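Local coordinates for A rubisco-like protein (Burkholderia fungorum, PDB 3NWR) that belongs to the rubisco superfamily and probably acts as an enzyme through its TIM-barrel domain, at residues T374-M379 and Q400-V405; G320-F325 and A361-A366; T23-A28 and A78-Q83. All blocks are in the same frame, centred on the assembly; numbering follows the deposited sequence.

Contact 1 (T374-M379 and Q400-V405); sequences TDLLFM and QAWAAV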
ATOM      1  N   THR A 374      10.475  24.681 -16.456  1.00 15.70           N
ATOM      2  CA  THR A 374      11.279  23.555 -16.937  1.00 15.14           C
ATOM      3  C   THR A 374      11.687  22.618 -15.809  1.00 15.43           C
ATOM      4  O   THR A 374      12.502  21.722 -16.025  1.00 15.26           O
ATOM      5  CB  THR A 374      12.564  24.008 -17.665  1.00 15.96           C
ATOM      6  OG1 THR A 374      13.397  24.751 -16.761  1.00 18.71           O
ATOM      7  CG2 THR A 374      12.222  24.860 -18.887  1.00 17.45           C
ATOM      8  N   ASP A 375      11.126  22.838 -14.618  1.00 14.23           N
ATOM      9  CA  ASP A 375      11.496  22.055 -13.426  1.00 13.44           C
ATOM     10  C   ASP A 375      10.812  20.685 -13.432  1.00 14.09           C
ATOM     11  O   ASP A 375       9.810  20.437 -12.737  1.00 14.37           O
ATOM     12  CB  ASP A 375      11.169  22.844 -12.159  1.00 14.36           C
ATOM     13  CG  ASP A 375      12.093  24.057 -11.968  1.00 14.64           C
ATOM     14  OD1 ASP A 375      13.169  24.110 -12.582  1.00 17.41           O
ATOM     15  OD2 ASP A 375      11.752  24.959 -11.181  1.00 21.79           O
ATOM     16  N   LEU A 376      11.365  19.798 -14.246  1.00 13.76           N
ATOM     17  CA  LEU A 376      10.779  18.487 -14.431  1.00 11.14           C
ATOM     18  C   LEU A 376      11.816  17.508 -14.956  1.00 12.12           C
ATOM     19  O   LEU A 376      12.827  17.902 -15.560  1.00 14.22           O
ATOM     20  CB  LEU A 376       9.567  18.581 -15.372  1.00 12.61           C
ATOM     21  CG  LEU A 376       9.892  19.040 -16.796  1.00 14.75           C
ATOM     22  CD1 LEU A 376       9.963  17.857 -17.755  1.00 13.30           C
ATOM     23  CD2 LEU A 376       8.883  20.083 -17.282  1.00 16.62           C
ATOM     24  N   LEU A 377      11.566  16.231 -14.692  1.00 10.65           N
ATOM     25  CA  LEU A 377      12.337  15.132 -15.256  1.00 11.83           C
ATOM     26  C   LEU A 377      11.507  14.482 -16.352  1.00 13.56           C
ATOM     27  O   LEU A 377      10.392  14.018 -16.104  1.00 12.77           O
ATOM     28  CB  LEU A 377      12.682  14.119 -14.152  1.00 11.53           C
ATOM     29  CG  LEU A 377      13.379  12.819 -14.565  1.00 12.57           C
ATOM     30  CD1 LEU A 377      14.701  13.097 -15.256  1.00 14.49           C
ATOM     31  CD2 LEU A 377      13.595  11.930 -13.337  1.00 14.43           C
ATOM     32  N   PHE A 378      12.046  14.489 -17.568  1.00 12.66           N
ATOM     33  CA  PHE A 378      11.340  14.015 -18.757  1.00 10.27           C
ATOM     34  C   PHE A 378      11.905  12.670 -19.193  1.00 12.70           C
ATOM     35  O   PHE A 378      13.003  12.603 -19.771  1.00 13.86           O
ATOM     36  CB  PHE A 378      11.517  15.060 -19.867  1.00 12.77           C
ATOM     37  CG  PHE A 378      10.601  14.876 -21.058  1.00 12.45           C
ATOM     38  CD1 PHE A 378       9.256  15.183 -20.966  1.00 13.61           C
ATOM     39  CD2 PHE A 378      11.103  14.429 -22.275  1.00 13.62           C
ATOM     40  CE1 PHE A 378       8.415  15.034 -22.069  1.00 13.81           C
ATOM     41  CE2 PHE A 378      10.271  14.287 -23.390  1.00 14.23           C
ATOM     42  CZ  PHE A 378       8.921  14.580 -23.274  1.00 13.97           C
ATOM     43  N   MET A 379      11.164  11.605 -18.904  1.00 13.14           N
ATOM     44  CA  MET A 379      11.616  10.246 -19.192  1.00 12.28           C
ATOM     45  C   MET A 379      11.120   9.812 -20.549  1.00 14.71           C
ATOM     46  O   MET A 379       9.907   9.742 -20.780  1.00 15.81           O
ATOM     47  CB  MET A 379      11.082   9.264 -18.142  1.00 14.49           C
ATOM     48  CG  MET A 379      11.405   9.634 -16.700  1.00 13.29           C
ATOM     49  SD  MET A 379      13.162   9.582 -16.340  1.00 14.90           S
ATOM     50  CE  MET A 379      13.577   7.944 -16.897  1.00 15.85           C
ATOM     51  N   GLN A 400      16.042  19.501 -28.752  1.00 13.56           N
ATOM     52  CA  GLN A 400      15.592  20.510 -29.721  1.00 15.41           C
ATOM     53  C   GLN A 400      14.133  20.902 -29.488  1.00 14.00           C
ATOM     54  O   GLN A 400      13.773  22.079 -29.582  1.00 14.69           O
ATOM     55  CB  GLN A 400      15.792  20.000 -31.146  1.00 14.71           C
ATOM     56  CG  GLN A 400      17.243  20.048 -31.598  1.00 15.09           C
ATOM     57  CD  GLN A 400      17.482  19.294 -32.891  1.00 15.22           C
ATOM     58  OE1 GLN A 400      16.620  18.553 -33.363  1.00 16.23           O
ATOM     59  NE2 GLN A 400      18.674  19.470 -33.466  1.00 17.07           N
ATOM     60  N   ALA A 401      13.292  19.923 -29.160  1.00 13.55           N
ATOM     61  CA  ALA A 401      11.906  20.220 -28.810  1.00 13.19           C
ATOM     62  C   ALA A 401      11.838  21.147 -27.595  1.00 13.71           C
ATOM     63  O   ALA A 401      11.072  22.108 -27.577  1.00 13.87           O
ATOM     64  CB  ALA A 401      11.126  18.935 -28.550  1.00 14.01           C
ATOM     65  N   TRP A 402      12.631  20.851 -26.567  1.00 13.43           N
ATOM     66  CA  TRP A 402      12.662  21.716 -25.394  1.00 13.33           C
ATOM     67  C   TRP A 402      13.163  23.127 -25.717  1.00 12.89           C
ATOM     68  O   TRP A 402      12.584  24.109 -25.249  1.00 14.99           O
ATOM     69  CB  TRP A 402      13.458  21.066 -24.249  1.00 14.29           C
ATOM     70  CG  TRP A 402      12.617  20.034 -23.563  1.00 13.88           C
ATOM     71  CD1 TRP A 402      12.757  18.677 -23.623  1.00 13.93           C
ATOM     72  CD2 TRP A 402      11.461  20.283 -22.755  1.00 12.50           C
ATOM     73  NE1 TRP A 402      11.764  18.066 -22.888  1.00 12.56           N
ATOM     74  CE2 TRP A 402      10.959  19.028 -22.342  1.00 12.75           C
ATOM     75  CE3 TRP A 402      10.811  21.447 -22.325  1.00 13.49           C
ATOM     76  CZ2 TRP A 402       9.829  18.904 -21.539  1.00 14.10           C
ATOM     77  CZ3 TRP A 402       9.682  21.322 -21.527  1.00 13.14           C
ATOM     78  CH2 TRP A 402       9.211  20.055 -21.128  1.00 13.88           C
ATOM     79  N   ALA A 403      14.215  23.228 -26.523  1.00 14.30           N
ATOM     80  CA  ALA A 403      14.707  24.536 -26.955  1.00 16.02           C
ATOM     81  C   ALA A 403      13.603  25.328 -27.666  1.00 15.64           C
ATOM     82  O   ALA A 403      13.423  26.525 -27.424  1.00 16.59           O
ATOM     83  CB  ALA A 403      15.917  24.371 -27.847  1.00 16.76           C
ATOM     84  N   ALA A 404      12.853  24.647 -28.527  1.00 14.34           N
ATOM     85  CA  ALA A 404      11.757  25.284 -29.257  1.00 13.67           C
ATOM     86  C   ALA A 404      10.690  25.841 -28.323  1.00 14.76           C
ATOM     87  O   ALA A 404      10.309  27.010 -28.409  1.00 15.68           O
ATOM     88  CB  ALA A 404      11.137  24.298 -30.235  1.00 14.73           C
ATOM     89  N   VAL A 405      10.195  25.011 -27.411  1.00 15.00           N
ATOM     90  CA  VAL A 405       9.085  25.471 -26.577  1.00 15.45           C
ATOM     91  C   VAL A 405       9.516  26.575 -25.619  1.00 14.82           C
ATOM     92  O   VAL A 405       8.747  27.487 -25.322  1.00 16.76           O
ATOM     93  CB  VAL A 405       8.362  24.314 -25.837  1.00 14.54           C
ATOM     94  CG1 VAL A 405       7.998  23.221 -26.827  1.00 14.48           C
ATOM     95  CG2 VAL A 405       9.222  23.755 -24.699  1.00 13.96           C
TER

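Contact 2 (G320-F325 and A361-A366); sequences GLAGKF and AGTVQA. With SO4 (sulfate ion), chain B.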
ATOM      1  N   GLY A 320       2.284  10.406 -17.817  1.00 14.20           N
ATOM      2  CA  GLY A 320       2.596  11.311 -18.916  1.00 15.55           C
ATOM      3  C   GLY A 320       1.450  11.721 -19.805  1.00 15.79           C
ATOM      4  O   GLY A 320       0.483  10.979 -19.961  1.00 16.44           O
ATOM      5  N   LEU A 321       1.575  12.902 -20.401  1.00 16.15           N
ATOM      6  CA  LEU A 321       0.592  13.377 -21.368  1.00 16.38           C
ATOM      7  C   LEU A 321       0.663  12.532 -22.634  1.00 14.54           C
ATOM      8  O   LEU A 321       1.748  12.196 -23.107  1.00 15.63           O
ATOM      9  CB  LEU A 321       0.848  14.852 -21.681  1.00 16.72           C
ATOM     10  CG  LEU A 321       0.733  15.748 -20.446  1.00 17.61           C
ATOM     11  CD1 LEU A 321       1.059  17.180 -20.810  1.00 22.27           C
ATOM     12  CD2 LEU A 321      -0.652  15.635 -19.797  1.00 19.45           C
ATOM     13  N   ALA A 322      -0.506  12.179 -23.164  1.00 15.46           N
ATOM     14  CA  ALA A 322      -0.606  11.290 -24.317  1.00 18.09           C
ATOM     15  C   ALA A 322       0.125   9.979 -24.057  1.00 19.42           C
ATOM     16  O   ALA A 322       0.704   9.390 -24.964  1.00 20.86           O
ATOM     17  CB  ALA A 322      -0.050  11.973 -25.575  1.00 20.29           C
ATOM     18  N   GLY A 323       0.090   9.515 -22.814  1.00 17.62           N
ATOM     19  CA  GLY A 323       0.853   8.334 -22.451  1.00 18.69           C
ATOM     20  C   GLY A 323       0.204   7.036 -22.883  1.00 23.26           C
ATOM     21  O   GLY A 323      -0.877   7.036 -23.479  1.00 21.86           O
ATOM     22  N   LYS A 324       0.869   5.925 -22.576  1.00 17.84           N
ATOM     23  CA  LYS A 324       0.359   4.602 -22.923  1.00 18.21           C
ATOM     24  C   LYS A 324      -0.375   3.942 -21.750  1.00 18.29           C
ATOM     25  O   LYS A 324      -0.979   2.889 -21.912  1.00 18.98           O
ATOM     26  CB  LYS A 324       1.499   3.709 -23.418  1.00 17.75           C
ATOM     27  CG  LYS A 324       2.201   4.272 -24.650  1.00 22.78           C
ATOM     28  CD  LYS A 324       3.326   3.373 -25.144  1.00 29.16           C
ATOM     29  CE  LYS A 324       4.007   3.994 -26.356  1.00 36.26           C
ATOM     30  NZ  LYS A 324       4.982   3.063 -26.993  1.00 39.79           N
ATOM     31  N   PHE A 325      -0.328   4.578 -20.581  1.00 18.78           N
ATOM     32  CA  PHE A 325      -1.054   4.099 -19.407  1.00 17.71           C
ATOM     33  C   PHE A 325      -2.526   4.538 -19.449  1.00 18.54           C
ATOM     34  O   PHE A 325      -2.957   5.252 -20.366  1.00 18.58           O
ATOM     35  CB  PHE A 325      -0.407   4.653 -18.125  1.00 18.08           C
ATOM     36  CG  PHE A 325       0.930   4.035 -17.764  1.00 19.75           C
ATOM     37  CD1 PHE A 325       1.087   2.666 -17.671  1.00 21.75           C
ATOM     38  CD2 PHE A 325       2.010   4.848 -17.464  1.00 21.83           C
ATOM     39  CE1 PHE A 325       2.313   2.103 -17.307  1.00 22.20           C
ATOM     40  CE2 PHE A 325       3.236   4.297 -17.099  1.00 25.12           C
ATOM     41  CZ  PHE A 325       3.382   2.919 -17.022  1.00 26.33           C
ATOM     42  N   ALA A 361       9.615  13.952 -28.481  1.00 14.32           N
ATOM     43  CA  ALA A 361       9.543  15.355 -28.896  1.00 14.05           C
ATOM     44  C   ALA A 361       8.106  15.857 -28.949  1.00 13.66           C
ATOM     45  O   ALA A 361       7.815  16.974 -28.529  1.00 15.95           O
ATOM     46  CB  ALA A 361      10.216  15.553 -30.248  1.00 15.77           C
ATOM     47  N   GLY A 362       7.209  15.016 -29.456  1.00 15.24           N
ATOM     48  CA  GLY A 362       5.825  15.402 -29.658  1.00 15.03           C
ATOM     49  C   GLY A 362       4.961  15.575 -28.418  1.00 15.90           C
ATOM     50  O   GLY A 362       3.801  15.971 -28.531  1.00 19.35           O
ATOM     51  N   THR A 363       5.494  15.263 -27.237  1.00 15.27           N
ATOM     52  CA  THR A 363       4.755  15.521 -26.001  1.00 13.32           C
ATOM     53  C   THR A 363       5.380  16.646 -25.179  1.00 12.29           C
ATOM     54  O   THR A 363       4.919  16.968 -24.082  1.00 14.67           O
ATOM     55  CB  THR A 363       4.647  14.260 -25.113  1.00 14.38           C
ATOM     56  OG1 THR A 363       5.967  13.821 -24.749  1.00 14.69           O
ATOM     57  CG2 THR A 363       3.940  13.143 -25.853  1.00 15.33           C
ATOM     58  N   VAL A 364       6.411  17.279 -25.727  1.00 13.97           N
ATOM     59  CA  VAL A 364       7.121  18.324 -25.000  1.00 13.88           C
ATOM     60  C   VAL A 364       6.280  19.591 -24.800  1.00 14.35           C
ATOM     61  O   VAL A 364       6.240  20.148 -23.711  1.00 15.34           O
ATOM     62  CB  VAL A 364       8.447  18.652 -25.701  1.00 14.73           C
ATOM     63  CG1 VAL A 364       9.041  19.958 -25.171  1.00 13.89           C
ATOM     64  CG2 VAL A 364       9.419  17.483 -25.531  1.00 14.19           C
ATOM     65  N   GLN A 365       5.609  20.058 -25.848  1.00 14.83           N
ATOM     66  CA  GLN A 365       4.799  21.265 -25.709  1.00 14.33           C
ATOM     67  C   GLN A 365       3.740  21.135 -24.606  1.00 15.43           C
ATOM     68  O   GLN A 365       3.583  22.033 -23.775  1.00 15.49           O
ATOM     69  CB  GLN A 365       4.124  21.627 -27.034  1.00 15.01           C
ATOM     70  CG  GLN A 365       3.356  22.949 -26.972  1.00 18.25           C
ATOM     71  CD  GLN A 365       4.277  24.152 -26.898  1.00 18.30           C
ATOM     72  OE1 GLN A 365       4.373  24.828 -25.870  1.00 20.49           O
ATOM     73  NE2 GLN A 365       4.966  24.417 -27.987  1.00 14.80           N
ATOM     74  N   ALA A 366       2.997  20.034 -24.627  1.00 15.74           N
ATOM     75  CA  ALA A 366       1.936  19.826 -23.648  1.00 17.89           C
ATOM     76  C   ALA A 366       2.522  19.745 -22.242  1.00 16.27           C
ATOM     77  O   ALA A 366       1.942  20.246 -21.274  1.00 17.98           O
ATOM     78  CB  ALA A 366       1.159  18.570 -23.970  1.00 18.51           C
TER
HETATM   79  S   SO4 B 433       7.570   4.188 -24.544  0.81 28.44           S
HETATM   80  O1  SO4 B 433       9.004   3.934 -24.428  1.00 25.06           O
HETATM   81  O2  SO4 B 433       7.330   5.346 -25.398  0.74 24.41           O
HETATM   82  O3  SO4 B 433       7.017   4.438 -23.217  0.85 25.39           O
HETATM   83  O4  SO4 B 433       6.914   3.015 -25.113  0.51 29.98           O

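Contact 3 (T23-A28 and A78-Q83); sequences TPLDPA and AWLERQ. With SO4 (sulfate ion), chain D.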
ATOM      1  N   THR A  23     -23.249   6.423  -0.884  1.00 15.94           N
ATOM      2  CA  THR A  23     -24.016   5.647   0.082  1.00 16.14           C
ATOM      3  C   THR A  23     -25.502   5.780  -0.234  1.00 17.45           C
ATOM      4  O   THR A  23     -25.943   6.836  -0.684  1.00 18.65           O
ATOM      5  CB  THR A  23     -23.759   6.138   1.531  1.00 17.06           C
ATOM      6  OG1 THR A  23     -24.561   5.390   2.452  1.00 16.95           O
ATOM      7  CG2 THR A  23     -24.073   7.639   1.668  1.00 19.85           C
ATOM      8  N   PRO A  24     -26.273   4.704  -0.020  1.00 16.81           N
ATOM      9  CA  PRO A  24     -27.721   4.839  -0.193  1.00 20.14           C
ATOM     10  C   PRO A  24     -28.337   5.450   1.060  1.00 22.42           C
ATOM     11  O   PRO A  24     -29.526   5.784   1.067  1.00 23.50           O
ATOM     12  CB  PRO A  24     -28.179   3.396  -0.354  1.00 20.94           C
ATOM     13  CG  PRO A  24     -27.222   2.612   0.482  1.00 20.29           C
ATOM     14  CD  PRO A  24     -25.888   3.334   0.366  1.00 18.13           C
ATOM     15  N   LEU A  25     -27.531   5.586   2.113  1.00 19.46           N
ATOM     16  CA  LEU A  25     -27.984   6.169   3.368  1.00 18.61           C
ATOM     17  C   LEU A  25     -27.798   7.686   3.341  1.00 17.52           C
ATOM     18  O   LEU A  25     -27.446   8.260   2.308  1.00 18.95           O
ATOM     19  CB  LEU A  25     -27.233   5.541   4.554  1.00 21.09           C
ATOM     20  CG  LEU A  25     -27.152   4.009   4.552  1.00 20.26           C
ATOM     21  CD1 LEU A  25     -26.367   3.502   5.754  1.00 21.62           C
ATOM     22  CD2 LEU A  25     -28.543   3.374   4.505  1.00 23.23           C
ATOM     23  N   ASP A  26     -28.038   8.338   4.473  1.00 21.20           N
ATOM     24  CA  ASP A  26     -27.864   9.784   4.573  1.00 18.78           C
ATOM     25  C   ASP A  26     -26.382  10.159   4.578  1.00 20.18           C
ATOM     26  O   ASP A  26     -25.652   9.750   5.479  1.00 19.83           O
ATOM     27  CB  ASP A  26     -28.510  10.298   5.858  1.00 22.35           C
ATOM     28  CG  ASP A  26     -28.356  11.791   6.023  1.00 28.61           C
ATOM     29  OD1 ASP A  26     -28.987  12.533   5.244  1.00 31.77           O
ATOM     30  OD2 ASP A  26     -27.601  12.220   6.925  1.00 28.65           O
ATOM     31  N   PRO A  27     -25.933  10.930   3.574  1.00 18.90           N
ATOM     32  CA  PRO A  27     -24.503  11.277   3.502  1.00 18.32           C
ATOM     33  C   PRO A  27     -23.963  11.944   4.765  1.00 18.75           C
ATOM     34  O   PRO A  27     -22.854  11.621   5.189  1.00 17.26           O
ATOM     35  CB  PRO A  27     -24.433  12.237   2.314  1.00 18.90           C
ATOM     36  CG  PRO A  27     -25.552  11.770   1.410  1.00 20.60           C
ATOM     37  CD  PRO A  27     -26.661  11.342   2.358  1.00 20.18           C
ATOM     38  N   ALA A  28     -24.717  12.858   5.368  1.00 21.00           N
ATOM     39  CA  ALA A  28     -24.226  13.539   6.559  1.00 19.78           C
ATOM     40  C   ALA A  28     -24.024  12.582   7.727  1.00 19.83           C
ATOM     41  O   ALA A  28     -23.040  12.690   8.453  1.00 20.77           O
ATOM     42  CB  ALA A  28     -25.165  14.681   6.957  1.00 25.69           C
ATOM     43  N   ALA A  78     -21.813  -6.221   1.227  1.00 19.72           N
ATOM     44  CA  ALA A  78     -22.604  -7.316   1.787  1.00 20.64           C
ATOM     45  C   ALA A  78     -23.551  -6.872   2.901  1.00 26.32           C
ATOM     46  O   ALA A  78     -24.645  -7.418   3.045  1.00 27.05           O
ATOM     47  CB  ALA A  78     -21.692  -8.436   2.282  1.00 25.89           C
ATOM     48  N   TRP A  79     -23.132  -5.891   3.692  1.00 20.72           N
ATOM     49  CA  TRP A  79     -23.963  -5.392   4.777  1.00 21.50           C
ATOM     50  C   TRP A  79     -25.204  -4.705   4.216  1.00 24.02           C
ATOM     51  O   TRP A  79     -26.318  -4.946   4.681  1.00 24.41           O
ATOM     52  CB  TRP A  79     -23.170  -4.442   5.684  1.00 22.39           C
ATOM     53  CG  TRP A  79     -23.905  -4.033   6.930  1.00 24.64           C
ATOM     54  CD1 TRP A  79     -24.014  -4.745   8.091  1.00 23.19           C
ATOM     55  CD2 TRP A  79     -24.630  -2.815   7.137  1.00 24.46           C
ATOM     56  NE1 TRP A  79     -24.764  -4.045   9.009  1.00 27.05           N
ATOM     57  CE2 TRP A  79     -25.154  -2.857   8.446  1.00 27.56           C
ATOM     58  CE3 TRP A  79     -24.883  -1.691   6.341  1.00 27.00           C
ATOM     59  CZ2 TRP A  79     -25.919  -1.818   8.978  1.00 30.70           C
ATOM     60  CZ3 TRP A  79     -25.645  -0.658   6.872  1.00 28.50           C
ATOM     61  CH2 TRP A  79     -26.154  -0.730   8.178  1.00 28.93           C
ATOM     62  N   LEU A  80     -25.015  -3.872   3.201  1.00 22.34           N
ATOM     63  CA  LEU A  80     -26.143  -3.163   2.611  1.00 22.50           C
ATOM     64  C   LEU A  80     -27.106  -4.115   1.910  1.00 32.91           C
ATOM     65  O   LEU A  80     -28.321  -3.934   1.977  1.00 34.19           O
ATOM     66  CB  LEU A  80     -25.667  -2.067   1.654  1.00 22.83           C
ATOM     67  CG  LEU A  80     -25.088  -0.832   2.345  1.00 20.78           C
ATOM     68  CD1 LEU A  80     -24.453   0.107   1.328  1.00 19.66           C
ATOM     69  CD2 LEU A  80     -26.168  -0.107   3.143  1.00 20.37           C
ATOM     70  N   GLU A  81     -26.583  -5.136   1.243  1.00 26.89           N
ATOM     71  CA  GLU A  81     -27.489  -6.038   0.544  1.00 35.22           C
ATOM     72  C   GLU A  81     -28.172  -7.027   1.485  1.00 37.55           C
ATOM     73  O   GLU A  81     -29.297  -7.449   1.223  1.00 40.73           O
ATOM     74  CB  GLU A  81     -26.829  -6.733  -0.646  1.00 34.30           C
ATOM     75  CG  GLU A  81     -25.507  -7.387  -0.373  1.00 38.05           C
ATOM     76  CD  GLU A  81     -24.776  -7.706  -1.662  1.00 45.19           C
ATOM     77  OE1 GLU A  81     -25.361  -7.482  -2.746  1.00 48.10           O
ATOM     78  OE2 GLU A  81     -23.618  -8.165  -1.598  1.00 42.98           O
ATOM     79  N   ARG A  82     -27.508  -7.374   2.583  1.00 32.16           N
ATOM     80  CA  ARG A  82     -28.140  -8.186   3.620  1.00 36.51           C
ATOM     81  C   ARG A  82     -29.433  -7.524   4.080  1.00 42.72           C
ATOM     82  O   ARG A  82     -30.309  -8.174   4.652  1.00 48.17           O
ATOM     83  CB  ARG A  82     -27.213  -8.377   4.827  1.00 38.70           C
ATOM     84  CG  ARG A  82     -26.451  -9.692   4.834  1.00 41.71           C
ATOM     85  CD  ARG A  82     -25.955 -10.057   6.231  1.00 38.21           C
ATOM     86  NE  ARG A  82     -24.868  -9.197   6.693  1.00 37.85           N
ATOM     87  CZ  ARG A  82     -23.595  -9.348   6.339  1.00 34.13           C
ATOM     88  NH1 ARG A  82     -23.244 -10.323   5.507  1.00 30.30           N
ATOM     89  NH2 ARG A  82     -22.669  -8.525   6.812  1.00 28.30           N
ATOM     90  N   GLN A  83     -29.550  -6.228   3.823  1.00 40.62           N
ATOM     91  CA  GLN A  83     -30.697  -5.466   4.299  1.00 45.61           C
ATOM     92  C   GLN A  83     -31.537  -4.872   3.182  1.00 42.15           C
ATOM     93  O   GLN A  83     -32.457  -4.095   3.438  1.00 46.60           O
ATOM     94  CB  GLN A  83     -30.226  -4.363   5.234  1.00 39.43           C
ATOM     95  CG  GLN A  83     -29.644  -4.899   6.511  1.00 46.96           C
ATOM     96  CD  GLN A  83     -28.888  -3.845   7.264  1.00 44.09           C
ATOM     97  OE1 GLN A  83     -28.365  -2.903   6.669  1.00 39.96           O
ATOM     98  NE2 GLN A  83     -28.818  -3.994   8.581  1.00 43.54           N
TER
HETATM   99  S   SO4 D 435     -30.048   6.766   7.237  0.49 36.58           S
HETATM  100  O1  SO4 D 435     -29.974   5.462   7.888  0.74 40.88           O
HETATM  101  O2  SO4 D 435     -30.611   6.615   5.899  0.60 36.53           O
HETATM  102  O3  SO4 D 435     -28.718   7.353   7.148  0.72 31.79           O
HETATM  103  O4  SO4 D 435     -30.905   7.645   8.031  0.46 47.87           O

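Contact 1 (T374-M379 and Q400-V405)
Trp-402 of helix 391-407 reaches Leu-376 and Phe-378 of 374-379 and accounts for all the contact made from the helix side. Before it along the helix, Gln-400 turns to the C-terminal helix 419-427, its amide bonded to Glu-420 and to the backbone of Leu-421, and Ala-401 packs on Leu-411. At Trp-402 the indole lies anti to the carbonyl carbon (chi1 -78°), which carries it off the helix surface toward the strand. Its pyrrole edge then stands over one face of the Phe-378 ring in a T-shaped (edge-to-face) pair. The evidence is that the centroids of the Phe-378 ring and the five-membered ring of Trp-402 are 5.0 Å apart, with planes at 85°. NE1 of Trp-402 comes within 3.7 Å of Phe-378 CD2, offset toward the rim of that ring. NE1 is buried and has no partner in the model, so the phenyl face may be a weak pi acceptor for it. Farther round the indole, CZ2 lies 3.8 Å from Phe-378 CD1. This is the strand-to-helix layer of a TIM barrel: strand 377-379, hydrogen-bonded to parallel neighbours through Met-163, Gly-165, Pro-353 and Phe-355, turns Phe-378 outward toward helix 391-407. Leu-376, just before the strand, meets the benzo part of the same indole obliquely. Its CG sits between the backbone N and the carbonyl carbon (chi1 63°), and both branches touch: CD1 is 3.9 Å from Trp-402 CZ2, and CD2 is 3.9 Å from Trp-402 CH2. Val-364 of helix 364-371 also packs on the indole, as does Pro-162. One turn on, Val-405 leaves the strand behind and packs on Gln-365 and Phe-368 of helix 364-371 and on Leu-411.

Contact 2 (G320-F325 and A361-A366)
Leu-321 carries the largest share of the buried surface, pushing CD1 against the backbone and methyl of Ala-366. CD1 of Leu-321 lies 3.2 Å from Ala-366 O and 3.5 Å from Ala-366 CB, a tight fit for a methyl branch. CG is anti to the carbonyl carbon (chi1 -61°), and the side chain also rests on Asp-329, Val-332 and Ile-333 of helix 329-340. It thereby occupies the space between two successive barrel helices. Thr-363, the second main residue, meets the loop through its methyl: CG2 is 3.6 Å from Leu-321 O and 4.2 Å from Ala-322 CB. Its hydroxyl is engaged elsewhere, with the Gln-359 side chain and the carbonyl of Trp-360. The Gln-359 amide bonds Leu-321 O as well, so one side chain links both segments by polar contacts. Leu-321 and Ala-322 are the central residues of a type II beta turn from Gly-320 to Gly-323, whose closing Gly-323 N to Gly-320 O bond is weak at 3.2 Å. This turn opens the loop after strand 315-319, at the carboxyl end of a TIM-barrel strand, where rubiscos carry loop 6 of the active site. Lys-324 follows the turn and extends fully to a sulfate, donating from NZ to O4 at 2.7 Å. The backbone N-H groups of Gly-358 and Gly-382 also bind the sulfate, in a setting that resembles a rubisco phosphate site, although the ion probably came from the crystallisation liquor. Gly-323 O receives a weak hydrogen bond from Arg-82 of the second subunit.

Contact 3 (T23-A28 and A78-Q83)
In the N-terminal domain of this rubisco-like fold, the turn joining strand 14-23 to helix 27-37 places Pro-24 and Leu-25 against Leu-80 and Trp-79 of the short helix 78-82. The Pro-24 ring, at CD and CG, meets the branched end of Leu-80. The closest approach is 3.7 Å, from Pro-24 CD to Leu-80 CD1, and Pro-24 CG lies 3.9 Å from the other branch, Leu-80 CD2. The ring is therefore met by both methyls of the leucine. Leu-25 adds a looser contact: its CD2 stands 4.4 Å from Leu-80 CD2, while its CD1 lies at the edge of the Trp-79 indole, close to the ring plane, 4.4 Å from CZ3. Two polar features define the shape of the turn. Thr-23 OG1 accepts from Leu-25 N at 3.0 Å (153° at the hydrogen), an ST turn, and is also bonded to Glu-123 O. Asp-26 is the N-cap of helix 27-37; with CG anti to the backbone N (chi1 180°), its OD2 takes the N-H of Arg-29. Next to that helix start sits a sulfate, probably from the crystallisation liquor: Asp-26 N donates to its O3 at 2.9 Å and 161°, and Arg-29 NH1 binds it too. Around the apolar patch, Pro-24 packs on Trp-89 of strand 89-99, Leu-25 on Val-30 of helix 27-37, and Leu-80 on Thr-125. At the dimer interface, Trp-79 packs on Gly-323 of the second subunit, which places helix 78-82 between the turn after strand 14-23 and the second subunit.

How the contacts relate
From the N terminus, contact 3 comes first: it closes a loop of 49 residues containing strand 60-70 and ties the turn after strand 14-23 to helix 78-82. Contact 2 follows in the barrel domain, bracketing helix 329-340 and strand 352-355; contact 1 closes last, joining strand 377-379 and its approach to helix 391-407. The three are in series, neither nested nor crossed. Contacts 1 and 2 touch, with Phe-378 CZ 3.4 Å from Thr-363 OG1. Contact 3 has its centre about 42 Å from that of contact 2 within the chain, but both touch the second subunit, so across the dimer 78-83 of one chain lies near 320-325 of the other.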